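Local coordinates for ginlfy protein (Ginkgo biloba, PDB 4UDE) that probably acts as a DNA-binding transcription factor of the FLO/LFY family, represented here by its SAM oligomerization domain, at residues Y18-Y22 with M23-K27; M31-T34 with V35-V39. All coordinates share one frame; numbering follows the deposited sequence.

Contact 1: Y18-Y22 with M23-K27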
loop_
_atom_site.group_PDB
_atom_site.type_symbol
_atom_site.label_atom_id
_atom_site.label_comp_id
_atom_site.label_asym_id
_atom_site.label_seq_id
_atom_site.Cartn_x
_atom_site.Cartn_y
_atom_site.Cartn_z
ATOM N N TYR A 18 2.731 9.993 0.462
ATOM C CA TYR A 18 3.435 9.122 -0.466
ATOM C C TYR A 18 2.867 9.112 -1.874
ATOM O O TYR A 18 3.335 8.357 -2.707
ATOM C CB TYR A 18 3.636 7.725 0.134
ATOM C CG TYR A 18 4.590 7.752 1.313
ATOM C CD1 TYR A 18 5.965 7.632 1.127
ATOM C CD2 TYR A 18 4.116 7.908 2.616
ATOM C CE1 TYR A 18 6.848 7.665 2.206
ATOM C CE2 TYR A 18 4.991 7.944 3.706
ATOM C CZ TYR A 18 6.357 7.825 3.493
ATOM O OH TYR A 18 7.234 7.856 4.548
ATOM N N GLY A 19 1.909 9.999 -2.148
ATOM C CA GLY A 19 1.314 10.168 -3.470
ATOM C C GLY A 19 0.442 9.045 -3.991
ATOM O O GLY A 19 0.204 8.972 -5.194
ATOM N N VAL A 20 -0.089 8.187 -3.111
ATOM C CA VAL A 20 -0.970 7.105 -3.566
ATOM C C VAL A 20 -2.385 7.674 -3.702
ATOM O O VAL A 20 -2.912 8.249 -2.753
ATOM C CB VAL A 20 -0.869 5.854 -2.666
ATOM C CG1 VAL A 20 -1.714 4.712 -3.221
ATOM C CG2 VAL A 20 0.591 5.416 -2.533
ATOM N N ARG A 21 -2.938 7.619 -4.914
ATOM C CA ARG A 21 -4.255 8.191 -5.198
ATOM C C ARG A 21 -5.413 7.349 -4.672
ATOM O O ARG A 21 -5.256 6.151 -4.429
ATOM C CB ARG A 21 -4.394 8.565 -6.685
ATOM C CG ARG A 21 -3.301 9.561 -7.116
ATOM C CD ARG A 21 -3.349 9.913 -8.590
ATOM N NE ARG A 21 -3.136 8.762 -9.468
ATOM C CZ ARG A 21 -3.497 8.724 -10.746
ATOM N NH1 ARG A 21 -4.085 9.770 -11.308
ATOM N NH2 ARG A 21 -3.240 7.651 -11.482
ATOM N N TYR A 22 -6.559 8.012 -4.445
ATOM C CA TYR A 22 -7.784 7.469 -3.889
ATOM C C TYR A 22 -8.237 6.155 -4.520
ATOM O O TYR A 22 -8.530 5.211 -3.795
ATOM C CB TYR A 22 -8.911 8.523 -3.915
ATOM C CG TYR A 22 -10.161 8.052 -3.204
ATOM C CD1 TYR A 22 -10.177 7.879 -1.824
ATOM C CD2 TYR A 22 -11.313 7.727 -3.916
ATOM C CE1 TYR A 22 -11.318 7.419 -1.164
ATOM C CE2 TYR A 22 -12.462 7.276 -3.265
ATOM C CZ TYR A 22 -12.459 7.123 -1.887
ATOM O OH TYR A 22 -13.582 6.680 -1.218
ATOM N N MET A 23 -8.289 6.103 -5.856
ATOM C CA MET A 23 -8.686 4.928 -6.626
ATOM C C MET A 23 -7.686 3.767 -6.538
ATOM O O MET A 23 -8.077 2.622 -6.742
ATOM C CB MET A 23 -8.943 5.310 -8.085
ATOM C CG MET A 23 -10.321 5.889 -8.308
ATOM S SD MET A 23 -10.642 6.067 -10.082
ATOM C CE MET A 23 -11.570 4.499 -10.392
ATOM N N THR A 24 -6.387 4.062 -6.280
ATOM C CA THR A 24 -5.383 3.014 -6.069
ATOM C C THR A 24 -5.686 2.395 -4.686
ATOM O O THR A 24 -5.761 1.178 -4.585
ATOM C CB THR A 24 -3.965 3.586 -6.167
ATOM O OG1 THR A 24 -3.777 4.197 -7.461
ATOM C CG2 THR A 24 -2.901 2.532 -5.907
ATOM N N LEU A 25 -5.947 3.233 -3.662
ATOM C CA LEU A 25 -6.279 2.797 -2.292
ATOM C C LEU A 25 -7.531 1.944 -2.273
ATOM O O LEU A 25 -7.546 0.880 -1.647
ATOM C CB LEU A 25 -6.425 3.995 -1.318
ATOM C CG LEU A 25 -5.162 4.831 -1.114
ATOM C CD1 LEU A 25 -5.446 6.091 -0.310
ATOM C CD2 LEU A 25 -4.058 4.007 -0.466
ATOM N N THR A 26 -8.570 2.415 -2.983
ATOM C CA THR A 26 -9.868 1.763 -3.157
ATOM C C THR A 26 -9.662 0.361 -3.744
ATOM O O THR A 26 -10.247 -0.592 -3.240
ATOM C CB THR A 26 -10.780 2.679 -4.013
ATOM O OG1 THR A 26 -11.378 3.643 -3.148
ATOM C CG2 THR A 26 -11.864 1.935 -4.724
ATOM N N LYS A 27 -8.836 0.242 -4.788
ATOM C CA LYS A 27 -8.585 -1.049 -5.389
ATOM C C LYS A 27 -7.828 -1.995 -4.441
ATOM O O LYS A 27 -8.178 -3.165 -4.364
ATOM C CB LYS A 27 -7.876 -0.904 -6.751
ATOM C CG LYS A 27 -7.805 -2.218 -7.549
ATOM C CD LYS A 27 -9.139 -2.922 -7.809
ATOM C CE LYS A 27 -10.022 -2.191 -8.792
ATOM N NZ LYS A 27 -11.324 -2.888 -8.968
#
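One face of the Tyr-22 ring is met by the hydroxyl of Thr-26, whose OG1 stands 3.8 Å above the ring plane and is displaced toward the rim on the CE2 side; the backbone N of Met-23 approaches the same ring obliquely, near CG. Tyr-22 extends its ring away from its own backbone N (chi1 -174°), with CG beside the carbonyl carbon, and this brings the ring alongside the first helical turn, where Thr-26 can reach it. The Tyr-22 carbonyl takes two bonds from that residue: Thr-26 N reaches Tyr-22 O at 2.9 Å, while Thr-26 OG1 adds a weak bond to Tyr-22 O.

One residue earlier, Arg-21 occupies the N-cap of helix 22-30. Its carbonyl O receives Leu-25 N at 3.1 Å, the opening i to i+4 bond of the helix, and a weaker, bent bond from Thr-24 N. This is the loop that leads from helix 2-15 into helix 22-30 of the all-helical SAM fold. The Arg-21 side chain makes a salt bridge through NE with Glu-65, and Thr-24 OG1 hydrogen-bonds the other oxygen of that carboxylate, so one acid ties the N-cap residue and the first turn to helix 63-83.

Just before the cap, Val-20 directs CG1 at the helix, where it touches Thr-24 CG2 at 3.7 Å and Leu-25 CD2 at 3.7 Å. The Val-20 and Thr-24 side chains meet nearly at right angles. Phe-15 of helix 2-15 packs against both Val-20 and Leu-25, and Ile-69 against Val-20.

Contact 2: M31-T34 with V35-V39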
loop_
_atom_site.group_PDB
_atom_site.type_symbol
_atom_site.label_atom_id
_atom_site.label_comp_id
_atom_site.label_asym_id
_atom_site.label_seq_id
_atom_site.Cartn_x
_atom_site.Cartn_y
_atom_site.Cartn_z
ATOM N N MET A 31 -8.995 -5.640 -3.040
ATOM C CA MET A 31 -8.122 -6.805 -3.200
ATOM C C MET A 31 -7.826 -7.495 -1.869
ATOM O O MET A 31 -7.255 -8.579 -1.867
ATOM C CB MET A 31 -6.822 -6.419 -3.903
ATOM C CG MET A 31 -6.985 -6.218 -5.377
ATOM S SD MET A 31 -5.411 -5.779 -6.136
ATOM C CE MET A 31 -5.446 -4.201 -5.900
ATOM N N GLY A 32 -8.179 -6.853 -0.762
ATOM C CA GLY A 32 -8.012 -7.408 0.576
ATOM C C GLY A 32 -6.726 -7.088 1.310
ATOM O O GLY A 32 -6.410 -7.762 2.293
ATOM N N PHE A 33 -5.981 -6.054 0.872
ATOM C CA PHE A 33 -4.737 -5.658 1.547
ATOM C C PHE A 33 -4.971 -4.878 2.813
ATOM O O PHE A 33 -5.881 -4.043 2.891
ATOM C CB PHE A 33 -3.785 -4.880 0.616
ATOM C CG PHE A 33 -3.105 -5.783 -0.377
ATOM C CD1 PHE A 33 -1.988 -6.540 -0.006
ATOM C CD2 PHE A 33 -3.622 -5.947 -1.659
ATOM C CE1 PHE A 33 -1.367 -7.393 -0.917
ATOM C CE2 PHE A 33 -3.005 -6.812 -2.571
ATOM C CZ PHE A 33 -1.876 -7.521 -2.194
ATOM N N THR A 34 -4.146 -5.176 3.816
ATOM C CA THR A 34 -4.090 -4.530 5.119
ATOM C C THR A 34 -2.642 -4.075 5.315
ATOM O O THR A 34 -1.736 -4.587 4.659
ATOM C CB THR A 34 -4.541 -5.469 6.280
ATOM O OG1 THR A 34 -3.549 -6.461 6.536
ATOM C CG2 THR A 34 -5.946 -6.081 6.076
ATOM N N VAL A 35 -2.433 -3.135 6.233
ATOM C CA VAL A 35 -1.117 -2.596 6.601
ATOM C C VAL A 35 -0.187 -3.710 7.125
ATOM O O VAL A 35 0.977 -3.780 6.719
ATOM C CB VAL A 35 -1.254 -1.420 7.608
ATOM C CG1 VAL A 35 0.118 -0.941 8.091
ATOM C CG2 VAL A 35 -2.054 -0.274 6.993
ATOM N N ASN A 36 -0.700 -4.570 8.023
ATOM C CA ASN A 36 0.069 -5.693 8.588
ATOM C C ASN A 36 0.594 -6.644 7.522
ATOM O O ASN A 36 1.747 -7.068 7.594
ATOM C CB ASN A 36 -0.731 -6.439 9.647
ATOM C CG ASN A 36 -0.632 -5.800 11.004
ATOM O OD1 ASN A 36 -0.215 -4.670 11.135
ATOM N ND2 ASN A 36 -0.916 -6.541 12.053
ATOM N N THR A 37 -0.218 -6.923 6.512
ATOM C CA THR A 37 0.181 -7.765 5.393
ATOM C C THR A 37 1.326 -7.114 4.622
ATOM O O THR A 37 2.343 -7.759 4.422
ATOM C CB THR A 37 -1.021 -8.070 4.506
ATOM O OG1 THR A 37 -1.936 -8.865 5.250
ATOM C CG2 THR A 37 -0.630 -8.766 3.200
ATOM N N LEU A 38 1.152 -5.844 4.209
ATOM C CA LEU A 38 2.144 -5.070 3.449
ATOM C C LEU A 38 3.499 -4.940 4.158
ATOM O O LEU A 38 4.522 -5.168 3.517
ATOM C CB LEU A 38 1.590 -3.689 3.047
ATOM C CG LEU A 38 0.368 -3.701 2.111
ATOM C CD1 LEU A 38 -0.400 -2.375 2.204
ATOM C CD2 LEU A 38 0.766 -4.020 0.642
ATOM N N VAL A 39 3.512 -4.674 5.477
ATOM C CA VAL A 39 4.783 -4.545 6.230
ATOM C C VAL A 39 5.557 -5.871 6.405
ATOM O O VAL A 39 6.743 -5.863 6.759
ATOM C CB VAL A 39 4.715 -3.691 7.525
ATOM C CG1 VAL A 39 4.022 -2.351 7.261
ATOM C CG2 VAL A 39 4.045 -4.442 8.676
HETATM O O HOH W 1 -4.005 -8.594 3.371
#
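The backbone joins Thr-34 to the first turn of helix 35-39 through a nearly straight bond from Leu-38 N to Thr-34 O, 3.2 Å long with an N-H...O angle of 171°. Thr-34, the N-cap residue, holds OG1 between its own N and carbonyl carbon (chi1 73°), which turns the hydroxyl to the helix start; there it shares a 3.2 Å hydrogen bond with Thr-37 OG1. A water donates to Gly-32 O and lies 2.8 Å from Thr-37 OG1, so that hydroxyl also links back to the preceding loop. On the apolar side, Leu-38 CD2 meets the Phe-33 ring obliquely, 3.8 Å from CD1, and Thr-37 CG2 comes to the same ring atom at 4.1 Å. Replacing Leu-38 by an alanine would probably open a gap beside Phe-33 CD1 and lose the packing on Leu-11 and Leu-46 of the flanking helices. At the other end of the loop, Gly-32, with positive phi (92°) and two bonds back into the last turn, ends helix 22-30 as a Schellman motif; two residues later Thr-34 caps the start of helix 35-39, completing a short loop between two helices of the SAM domain.

Overall arrangement
Both contacts are helix starts in one SAM domain, in series along the chain, with centres about 14 Å apart on opposite sides of the chain's centre. Contact 1 opens helix 22-30 and contact 2 follows that helix's end and opens helix 35-39, so the same helix connects them. Contact 1 is partly buried, with Thr-24 and Leu-25 inside; contact 2 is a surface contact in which Leu-38 is the buried residue. Helix 2-15 packs against both. Each combines a backbone i to i+4 bond with apolar packing; contact 1 adds Arg-21 and Thr-24 on Glu-65 of helix 63-83, contact 2 a hydroxyl pair and a water, with Phe-33 and Leu-38 on helix 43-55.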